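Local coordinates for periplasmic binding protein/LacI transcriptional regulator (PDB 3BRS), which probably binds a sugar outside the cell for uptake by a transport system, as a periplasmic binding protein of the LacI-like family, at residues Y36-E41 against K256-L261; E46-Y51 against S138-S143; G180-L185 against A206-D211. One frame throughout, in Å; residues are numbered along the deposited sequence.

Contact 1 (Y36-E41 against K256-L261); sequences YEIKLE and KALKLL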
loop_
_atom_site.group_PDB
_atom_site.type_symbol
_atom_site.label_atom_id
_atom_site.label_comp_id
_atom_site.label_asym_id
_atom_site.label_seq_id
_atom_site.Cartn_x
_atom_site.Cartn_y
_atom_site.Cartn_z
ATOM N N TYR A 36 18.554 8.958 15.421
ATOM C CA TYR A 36 18.780 8.121 16.588
ATOM C C TYR A 36 20.080 7.284 16.582
ATOM O O TYR A 36 20.300 6.494 17.505
ATOM C CB TYR A 36 17.565 7.256 16.837
ATOM C CG TYR A 36 16.319 8.056 17.202
ATOM C CD1 TYR A 36 15.374 8.386 16.239
ATOM C CD2 TYR A 36 16.079 8.475 18.521
ATOM C CE1 TYR A 36 14.225 9.110 16.576
ATOM C CE2 TYR A 36 14.930 9.196 18.854
ATOM C CZ TYR A 36 14.017 9.489 17.878
ATOM O OH TYR A 36 12.879 10.189 18.183
ATOM N N GLU A 37 20.946 7.456 15.563
ATOM C CA GLU A 37 22.208 6.714 15.508
ATOM C C GLU A 37 21.957 5.185 15.473
ATOM O O GLU A 37 22.405 4.436 16.370
ATOM C CB GLU A 37 23.050 7.050 16.742
ATOM C CG GLU A 37 23.471 8.503 16.875
ATOM C CD GLU A 37 24.909 8.650 17.394
ATOM O OE1 GLU A 37 25.378 7.801 18.212
ATOM O OE2 GLU A 37 25.570 9.634 16.982
ATOM N N ILE A 38 21.244 4.735 14.447
ATOM C CA ILE A 38 20.817 3.347 14.377
ATOM C C ILE A 38 21.542 2.731 13.187
ATOM O O ILE A 38 21.707 3.374 12.169
ATOM C CB ILE A 38 19.221 3.220 14.252
ATOM C CG1 ILE A 38 18.540 3.371 15.624
ATOM C CG2 ILE A 38 18.844 1.858 13.733
ATOM C CD1 ILE A 38 17.127 3.937 15.687
ATOM N N LYS A 39 21.994 1.489 13.296
ATOM C CA LYS A 39 22.457 0.821 12.095
ATOM C C LYS A 39 21.247 0.202 11.372
ATOM O O LYS A 39 20.626 -0.642 11.931
ATOM C CB LYS A 39 23.530 -0.225 12.411
ATOM C CG LYS A 39 23.905 -1.085 11.224
ATOM C CD LYS A 39 25.246 -1.803 11.421
ATOM C CE LYS A 39 25.367 -3.023 10.479
ATOM N NZ LYS A 39 25.964 -4.257 11.145
ATOM N N LEU A 40 20.957 0.594 10.125
ATOM C CA LEU A 40 19.728 0.183 9.382
ATOM C C LEU A 40 20.130 -0.376 8.010
ATOM O O LEU A 40 20.752 0.336 7.201
ATOM C CB LEU A 40 18.815 1.387 9.122
ATOM C CG LEU A 40 17.261 1.337 9.168
ATOM C CD1 LEU A 40 16.654 2.429 8.299
ATOM C CD2 LEU A 40 16.541 -0.035 8.968
ATOM N N GLU A 41 19.793 -1.648 7.753
ATOM C CA GLU A 41 19.926 -2.188 6.401
ATOM C C GLU A 41 18.488 -2.360 5.767
ATOM O O GLU A 41 17.497 -2.488 6.501
ATOM C CB GLU A 41 20.787 -3.489 6.418
ATOM C CG GLU A 41 22.318 -3.371 6.898
ATOM C CD GLU A 41 23.050 -4.766 7.095
ATOM O OE1 GLU A 41 22.366 -5.856 7.187
ATOM O OE2 GLU A 41 24.356 -4.791 7.136
ATOM N N LYS A 256 9.787 4.028 17.136
ATOM C CA LYS A 256 8.996 3.341 18.129
ATOM C C LYS A 256 9.505 1.912 18.330
ATOM O O LYS A 256 9.176 1.272 19.319
ATOM C CB LYS A 256 7.517 3.241 17.719
ATOM C CG LYS A 256 6.759 4.580 17.579
ATOM C CD LYS A 256 6.682 5.328 18.893
ATOM C CE LYS A 256 5.645 6.476 18.829
ATOM N NZ LYS A 256 6.276 7.779 18.506
ATOM N N ALA A 257 10.290 1.411 17.386
ATOM C CA ALA A 257 11.059 0.150 17.587
ATOM C C ALA A 257 11.998 0.398 18.754
ATOM O O ALA A 257 12.364 -0.540 19.497
ATOM C CB ALA A 257 11.895 -0.173 16.367
ATOM N N LEU A 258 12.354 1.674 18.910
ATOM C CA LEU A 258 13.211 2.100 19.979
ATOM C C LEU A 258 12.553 1.938 21.355
ATOM O O LEU A 258 13.178 1.513 22.311
ATOM C CB LEU A 258 13.653 3.531 19.751
ATOM C CG LEU A 258 14.936 3.765 18.934
ATOM C CD1 LEU A 258 15.505 5.172 19.268
ATOM C CD2 LEU A 258 15.945 2.661 19.247
ATOM N N LYS A 259 11.260 2.224 21.432
ATOM C CA LYS A 259 10.546 2.085 22.676
ATOM C C LYS A 259 10.563 0.649 23.095
ATOM O O LYS A 259 10.910 0.357 24.241
ATOM C CB LYS A 259 9.143 2.627 22.553
ATOM C CG LYS A 259 9.206 4.081 22.178
ATOM C CD LYS A 259 8.252 4.884 22.952
ATOM C CE LYS A 259 8.659 6.333 22.935
ATOM N NZ LYS A 259 8.481 6.839 24.320
ATOM N N LEU A 260 10.305 -0.258 22.164
ATOM C CA LEU A 260 10.249 -1.677 22.523
ATOM C C LEU A 260 11.559 -2.178 23.105
ATOM O O LEU A 260 11.561 -2.944 24.054
ATOM C CB LEU A 260 9.970 -2.548 21.308
ATOM C CG LEU A 260 8.774 -2.226 20.446
ATOM C CD1 LEU A 260 8.848 -3.068 19.159
ATOM C CD2 LEU A 260 7.485 -2.527 21.265
ATOM N N LEU A 261 12.663 -1.800 22.469
ATOM C CA LEU A 261 13.983 -2.217 22.915
ATOM C C LEU A 261 14.328 -1.592 24.262
ATOM O O LEU A 261 15.058 -2.200 25.023
ATOM C CB LEU A 261 15.012 -1.760 21.893
ATOM C CG LEU A 261 15.752 -2.611 20.873
ATOM C CD1 LEU A 261 15.252 -4.014 20.447
ATOM C CD2 LEU A 261 15.785 -1.687 19.763
#
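Leu258 reaches from helix 246-262 toward Tyr36 and Ile38, and its two methyl branches divide the work. CD1 goes to the tyrosine. It lies 3.4 Å from Tyr36 CD2 and 3.6 Å from Tyr36 CG, with Tyr36 CB only slightly farther off. The methyl therefore meets the root of the ring and the adjoining CD2, not the phenol end. It comes in at a slant, and the two side chains cross at an angle. The other branch turns to the isoleucine. Ile38 CD1 sits 3.9 Å from Leu258 CG and 4.0 Å from Leu258 CD2, so these two side chains meet tip to tip. In Ile38, chi1 of -81° sets CG1 opposite the carbonyl carbon, and the extended chi2 (151°) then carries CD1 to the leucine.

Between Tyr36 and Ile38 the chain turns sharply. Glu37 has positive phi and ends helix 20-36 in a Schellman motif. This turn lets Tyr36 and Ile38, on either side of Glu37, face the same leucine. The tyrosine hydroxyl is bonded elsewhere: Tyr36 OH pairs with Glu255 OE2, just ahead of the segment 256-261 on the same helix. Met8 of strand 7-11 touches both Ile38 and Leu258.

The contact is thus apolar between the two segments, with a polar tie at its margin. Close packing fixes the leucine against the ring root, while the Tyr36–Glu255 bond sets where the ring's far end lies. Together they join helix 246-262 to the end of helix 20-36 and to the turn before strand 39-42.

Contact 2 (E46-Y51 against S138-S143); sequences EKEEDY and SFVKNS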
loop_
_atom_site.group_PDB
_atom_site.type_symbol
_atom_site.label_atom_id
_atom_site.label_comp_id
_atom_site.label_asym_id
_atom_site.label_seq_id
_atom_site.Cartn_x
_atom_site.Cartn_y
_atom_site.Cartn_z
ATOM N N GLU A 46 12.418 -8.033 -5.795
ATOM C CA GLU A 46 12.347 -7.139 -6.925
ATOM C C GLU A 46 10.962 -6.811 -7.313
ATOM O O GLU A 46 10.740 -5.820 -7.949
ATOM C CB GLU A 46 13.221 -7.599 -8.112
ATOM C CG GLU A 46 14.712 -7.583 -7.759
ATOM C CD GLU A 46 15.549 -8.090 -8.895
ATOM O OE1 GLU A 46 15.191 -9.160 -9.459
ATOM O OE2 GLU A 46 16.555 -7.429 -9.229
ATOM N N LYS A 47 10.011 -7.601 -6.848
ATOM C CA LYS A 47 8.588 -7.388 -7.144
ATOM C C LYS A 47 7.788 -7.479 -5.894
ATOM O O LYS A 47 7.960 -8.448 -5.165
ATOM C CB LYS A 47 8.135 -8.549 -8.019
ATOM C CG LYS A 47 8.895 -8.585 -9.330
ATOM C CD LYS A 47 7.993 -8.761 -10.427
ATOM C CE LYS A 47 8.082 -10.131 -10.913
ATOM N NZ LYS A 47 9.089 -10.069 -12.028
ATOM N N GLU A 48 6.766 -6.629 -5.753
ATOM C CA GLU A 48 5.809 -6.634 -4.608
ATOM C C GLU A 48 5.156 -7.938 -4.232
ATOM O O GLU A 48 4.803 -8.206 -3.016
ATOM C CB GLU A 48 4.734 -5.583 -4.794
ATOM C CG GLU A 48 5.114 -4.276 -4.145
ATOM C CD GLU A 48 3.995 -3.220 -4.159
ATOM O OE1 GLU A 48 2.804 -3.587 -4.105
ATOM O OE2 GLU A 48 4.301 -1.987 -4.144
ATOM N N GLU A 49 4.870 -8.720 -5.252
ATOM C CA GLU A 49 4.087 -9.933 -5.020
ATOM C C GLU A 49 4.947 -11.130 -4.763
ATOM O O GLU A 49 4.433 -12.231 -4.532
ATOM C CB GLU A 49 3.130 -10.241 -6.187
ATOM C CG GLU A 49 3.794 -10.796 -7.441
ATOM C CD GLU A 49 4.285 -9.720 -8.394
ATOM O OE1 GLU A 49 4.225 -10.006 -9.620
ATOM O OE2 GLU A 49 4.691 -8.597 -7.956
ATOM N N ASP A 50 6.272 -10.975 -4.818
ATOM C CA ASP A 50 7.123 -12.152 -4.675
ATOM C C ASP A 50 7.264 -12.553 -3.196
ATOM O O ASP A 50 8.314 -12.497 -2.568
ATOM C CB ASP A 50 8.458 -11.865 -5.366
ATOM C CG ASP A 50 9.225 -13.103 -5.650
ATOM O OD1 ASP A 50 8.806 -14.220 -5.263
ATOM O OD2 ASP A 50 10.299 -12.983 -6.292
ATOM N N TYR A 51 6.203 -12.998 -2.587
ATOM C CA TYR A 51 6.333 -13.355 -1.143
ATOM C C TYR A 51 7.348 -14.497 -0.872
ATOM O O TYR A 51 7.828 -14.622 0.267
ATOM C CB TYR A 51 4.922 -13.611 -0.443
ATOM C CG TYR A 51 4.327 -14.979 -0.749
ATOM C CD1 TYR A 51 4.799 -16.136 -0.076
ATOM C CD2 TYR A 51 3.378 -15.135 -1.746
ATOM C CE1 TYR A 51 4.316 -17.449 -0.348
ATOM C CE2 TYR A 51 2.906 -16.474 -2.063
ATOM C CZ TYR A 51 3.389 -17.584 -1.335
ATOM O OH TYR A 51 2.950 -18.861 -1.533
ATOM N N SER A 138 -6.869 -2.976 -9.121
ATOM C CA SER A 138 -6.160 -3.315 -7.899
ATOM C C SER A 138 -4.747 -3.777 -8.213
ATOM O O SER A 138 -4.308 -3.832 -9.383
ATOM C CB SER A 138 -6.906 -4.331 -7.067
ATOM O OG SER A 138 -6.389 -4.272 -5.742
ATOM N N PHE A 139 -4.023 -4.055 -7.144
ATOM C CA PHE A 139 -2.656 -4.434 -7.205
ATOM C C PHE A 139 -2.487 -5.926 -6.773
ATOM O O PHE A 139 -2.788 -6.856 -7.564
ATOM C CB PHE A 139 -1.754 -3.445 -6.453
ATOM C CG PHE A 139 -2.154 -3.080 -5.019
ATOM C CD1 PHE A 139 -3.278 -2.256 -4.769
ATOM C CD2 PHE A 139 -1.303 -3.357 -3.960
ATOM C CE1 PHE A 139 -3.656 -1.831 -3.435
ATOM C CE2 PHE A 139 -1.605 -2.937 -2.624
ATOM C CZ PHE A 139 -2.798 -2.125 -2.344
ATOM N N VAL A 140 -2.111 -6.192 -5.514
ATOM C CA VAL A 140 -1.715 -7.609 -5.164
ATOM C C VAL A 140 -2.799 -8.093 -4.313
ATOM O O VAL A 140 -2.901 -7.662 -3.194
ATOM C CB VAL A 140 -0.338 -7.790 -4.412
ATOM C CG1 VAL A 140 -0.092 -9.356 -4.047
ATOM C CG2 VAL A 140 0.744 -7.369 -5.309
ATOM N N LYS A 141 -3.653 -8.949 -4.882
ATOM C CA LYS A 141 -4.927 -9.346 -4.285
ATOM C C LYS A 141 -4.807 -9.842 -2.852
ATOM O O LYS A 141 -5.718 -9.652 -2.007
ATOM C CB LYS A 141 -5.576 -10.490 -5.123
ATOM C CG LYS A 141 -6.909 -10.954 -4.515
ATOM C CD LYS A 141 -7.774 -11.661 -5.474
ATOM C CE LYS A 141 -9.056 -11.954 -4.761
ATOM N NZ LYS A 141 -10.118 -11.767 -5.797
ATOM N N ASN A 142 -3.690 -10.494 -2.571
ATOM C CA ASN A 142 -3.542 -11.083 -1.259
ATOM C C ASN A 142 -2.812 -10.279 -0.275
ATOM O O ASN A 142 -2.622 -10.790 0.786
ATOM C CB ASN A 142 -2.739 -12.325 -1.351
ATOM C CG ASN A 142 -3.537 -13.467 -1.220
ATOM O OD1 ASN A 142 -3.613 -14.052 -0.117
ATOM N ND2 ASN A 142 -4.215 -13.816 -2.306
ATOM N N SER A 143 -2.424 -9.027 -0.573
ATOM C CA SER A 143 -1.770 -8.242 0.432
ATOM C C SER A 143 -2.844 -7.648 1.200
ATOM O O SER A 143 -3.804 -7.346 0.628
ATOM C CB SER A 143 -1.006 -7.069 -0.159
ATOM O OG SER A 143 -1.917 -6.300 -0.810
#
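Glu48 and Glu49 lie against Val140 and Phe139 where two loops face each other. Glu48 starts beside the valine: its CB is 4.4 Å from Val140 CG2, a loose approach. From CG onward the chain is extended (chi2 -173°), which carries the carboxylate past the valine toward the phenylalanine. OE1 comes 4.1 Å from Phe139 CD2. The carboxylate and the ring are nearly perpendicular, 82° apart. Both oxygens are buried but hydrogen-bonded: OE1 to Ser172 OG, OE2 to Trp22 NE1. These bonds fix the rotation of the group and would probably favour its charged form.

Glu49 adds the nearer apolar touch. Its CB stands 3.8 Å from Val140 CG2 and 4.0 Å from Val140 CG1, so it spans both methyls. Within the valine's own loop, Val140 O accepts from Ser143 N, closing a type I turn, and from Ser143 OG, the latter at 2.9 Å in the carbonyl plane. The same hydroxyl caps Ala146 N.

The loop 46-51 links strand 39-42 to helix 51-63 in one lobe. The loop 138-143 links strand 133-138 to helix 144-157 in the other. Trp22 comes from helix 20-36, while helix 199-211 places Tyr200 beside Glu48 and Ser201 beside Phe139. The contact bridges the cleft between lobes, where relatives hold their sugar.

Contact 3 (G180-L185 against A206-D211); sequences GTVELL and ARAIKD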
loop_
_atom_site.group_PDB
_atom_site.type_symbol
_atom_site.label_atom_id
_atom_site.label_comp_id
_atom_site.label_asym_id
_atom_site.label_seq_id
_atom_site.Cartn_x
_atom_site.Cartn_y
_atom_site.Cartn_z
ATOM N N GLY A 180 -4.929 -3.999 -18.314
ATOM C CA GLY A 180 -6.244 -4.352 -17.667
ATOM C C GLY A 180 -7.203 -3.202 -17.795
ATOM O O GLY A 180 -8.402 -3.397 -17.904
ATOM N N THR A 181 -6.681 -1.987 -17.813
ATOM C CA THR A 181 -7.509 -0.803 -18.075
ATOM C C THR A 181 -8.047 -0.775 -19.509
ATOM O O THR A 181 -9.250 -0.499 -19.788
ATOM C CB THR A 181 -6.661 0.468 -17.838
ATOM O OG1 THR A 181 -6.336 0.520 -16.426
ATOM C CG2 THR A 181 -7.499 1.654 -18.059
ATOM N N VAL A 182 -7.146 -1.081 -20.444
ATOM C CA VAL A 182 -7.568 -1.188 -21.819
ATOM C C VAL A 182 -8.614 -2.279 -21.917
ATOM O O VAL A 182 -9.628 -2.080 -22.554
ATOM C CB VAL A 182 -6.357 -1.472 -22.754
ATOM C CG1 VAL A 182 -6.864 -1.922 -24.160
ATOM C CG2 VAL A 182 -5.479 -0.151 -22.882
ATOM N N GLU A 183 -8.382 -3.437 -21.293
ATOM C CA GLU A 183 -9.355 -4.556 -21.409
ATOM C C GLU A 183 -10.720 -4.188 -20.830
ATOM O O GLU A 183 -11.760 -4.371 -21.473
ATOM C CB GLU A 183 -8.803 -5.830 -20.753
ATOM C CG GLU A 183 -9.827 -6.976 -20.641
ATOM C CD GLU A 183 -9.224 -8.267 -20.060
ATOM O OE1 GLU A 183 -8.432 -8.178 -19.078
ATOM O OE2 GLU A 183 -9.531 -9.363 -20.604
ATOM N N LEU A 184 -10.736 -3.619 -19.639
ATOM C CA LEU A 184 -12.007 -3.219 -19.045
ATOM C C LEU A 184 -12.736 -2.166 -19.850
ATOM O O LEU A 184 -13.940 -2.309 -20.053
ATOM C CB LEU A 184 -11.834 -2.666 -17.611
ATOM C CG LEU A 184 -11.812 -3.531 -16.341
ATOM C CD1 LEU A 184 -11.027 -4.816 -16.513
ATOM C CD2 LEU A 184 -11.259 -2.684 -15.202
ATOM N N LEU A 185 -12.060 -1.082 -20.264
ATOM C CA LEU A 185 -12.787 -0.040 -21.005
ATOM C C LEU A 185 -13.196 -0.486 -22.443
ATOM O O LEU A 185 -14.135 0.049 -23.034
ATOM C CB LEU A 185 -12.029 1.265 -21.053
ATOM C CG LEU A 185 -11.822 1.937 -19.728
ATOM C CD1 LEU A 185 -10.874 3.131 -19.875
ATOM C CD2 LEU A 185 -13.116 2.393 -19.072
ATOM N N ALA A 206 -4.230 5.829 -15.820
ATOM C CA ALA A 206 -4.307 7.199 -16.406
ATOM C C ALA A 206 -3.659 7.169 -17.775
ATOM O O ALA A 206 -4.156 7.794 -18.660
ATOM C CB ALA A 206 -3.569 8.164 -15.534
ATOM N N ARG A 207 -2.539 6.453 -17.970
ATOM C CA ARG A 207 -1.960 6.389 -19.340
ATOM C C ARG A 207 -2.887 5.796 -20.404
ATOM O O ARG A 207 -3.039 6.339 -21.511
ATOM C CB ARG A 207 -0.674 5.591 -19.361
ATOM C CG ARG A 207 0.269 6.163 -18.408
ATOM C CD ARG A 207 1.638 5.892 -18.846
ATOM N NE ARG A 207 2.161 4.660 -18.300
ATOM C CZ ARG A 207 3.133 4.609 -17.395
ATOM N NH1 ARG A 207 3.581 3.439 -16.987
ATOM N NH2 ARG A 207 3.670 5.723 -16.916
ATOM N N ALA A 208 -3.470 4.661 -20.050
ATOM C CA ALA A 208 -4.360 3.924 -20.902
ATOM C C ALA A 208 -5.550 4.793 -21.256
ATOM O O ALA A 208 -5.886 4.934 -22.434
ATOM C CB ALA A 208 -4.810 2.624 -20.203
ATOM N N ILE A 209 -6.123 5.442 -20.271
ATOM C CA ILE A 209 -7.266 6.359 -20.506
ATOM C C ILE A 209 -6.822 7.499 -21.441
ATOM O O ILE A 209 -7.600 8.006 -22.228
ATOM C CB ILE A 209 -7.803 6.951 -19.130
ATOM C CG1 ILE A 209 -8.733 6.000 -18.377
ATOM C CG2 ILE A 209 -8.527 8.302 -19.280
ATOM C CD1 ILE A 209 -8.854 6.376 -16.868
ATOM N N LYS A 210 -5.563 7.890 -21.355
ATOM C CA LYS A 210 -5.000 8.980 -22.194
ATOM C C LYS A 210 -4.842 8.510 -23.651
ATOM O O LYS A 210 -5.207 9.217 -24.612
ATOM C CB LYS A 210 -3.597 9.328 -21.672
ATOM C CG LYS A 210 -3.187 10.794 -21.961
ATOM C CD LYS A 210 -1.726 10.880 -22.394
ATOM C CE LYS A 210 -1.210 12.341 -22.397
ATOM N NZ LYS A 210 -2.232 13.343 -22.863
ATOM N N ASP A 211 -4.335 7.262 -23.795
ATOM C CA ASP A 211 -4.021 6.668 -25.094
ATOM C C ASP A 211 -5.268 6.285 -25.828
ATOM O O ASP A 211 -5.248 6.073 -27.060
ATOM C CB ASP A 211 -3.132 5.429 -24.946
ATOM C CG ASP A 211 -1.660 5.774 -24.560
ATOM O OD1 ASP A 211 -0.932 4.801 -24.295
ATOM O OD2 ASP A 211 -1.218 6.982 -24.530
#
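Ala208 loses the most surface here, to Thr181 and Val182 of the neighbouring helix. Its CB points toward helix 174-187. Ala208 CB lies 3.6 Å from Thr181 CG2 and 3.7 Å from Thr181 CB, so it meets the methyl side of the threonine. Val182 CG2 approaches the same methyl at 3.9 Å. The alanine is therefore touched by two successive residues of the other helix. The backbones come close at this point, with Val182 CA and Ala208 CA 6.1 Å apart.

Thr181 shows how its rotation serves the contact. CG2 stands opposite the backbone N, and OG1 opposite the carbonyl carbon (chi1 -66°). The methyl is thus given to the alanine. The hydroxyl pairs with Ala177 O, one turn earlier in its own helix, so this buried polar atom is satisfied without a partner from helix 199-211.

Ile209 is third in buried surface. Its CG1 meets Leu185 CD1 at 3.9 Å, and the two side chains run slantwise to each other. Leu185 lies one turn on from Thr181, while Ile209 directly follows Ala208. Both residues also touch Met194 of strand 191-196, so they pack down onto the sheet. Tyr178, also of helix 174-187, touches Ala208, and its OH is hydrogen-bonded to Asp211 OD1.

The segment axes approach to 9.0 Å and cross at -52°. Helix 174-187 leads into strand 191-196, and helix 199-211 leads out of it toward strand 219-224. Two consecutive beta-alpha-beta crossovers thus set neighbouring helices on one face of a mostly parallel sheet. This is the layered Rossmann-like build of a lobe in type I periplasmic binding proteins.

Contacts 1 and 3 lie in different lobes, on opposite sides of the chain's centre, with their own centres about 43 Å apart. Contact 2 is more central and spans the two lobes. Contact 1 is partly buried; the other two are buried. Contacts 1 and 3 are apolar between their segments, and each stays within its own lobe. Contact 3 joins two helices; contact 1 sets a helix against the turn before a strand. Contact 2 joins loops and brings a buried carboxylate among apolar groups. That strand, 39-42, leads on toward the first loop of contact 2. Helix 199-211 supplies one side of contact 3 and, at its start, touches contact 2.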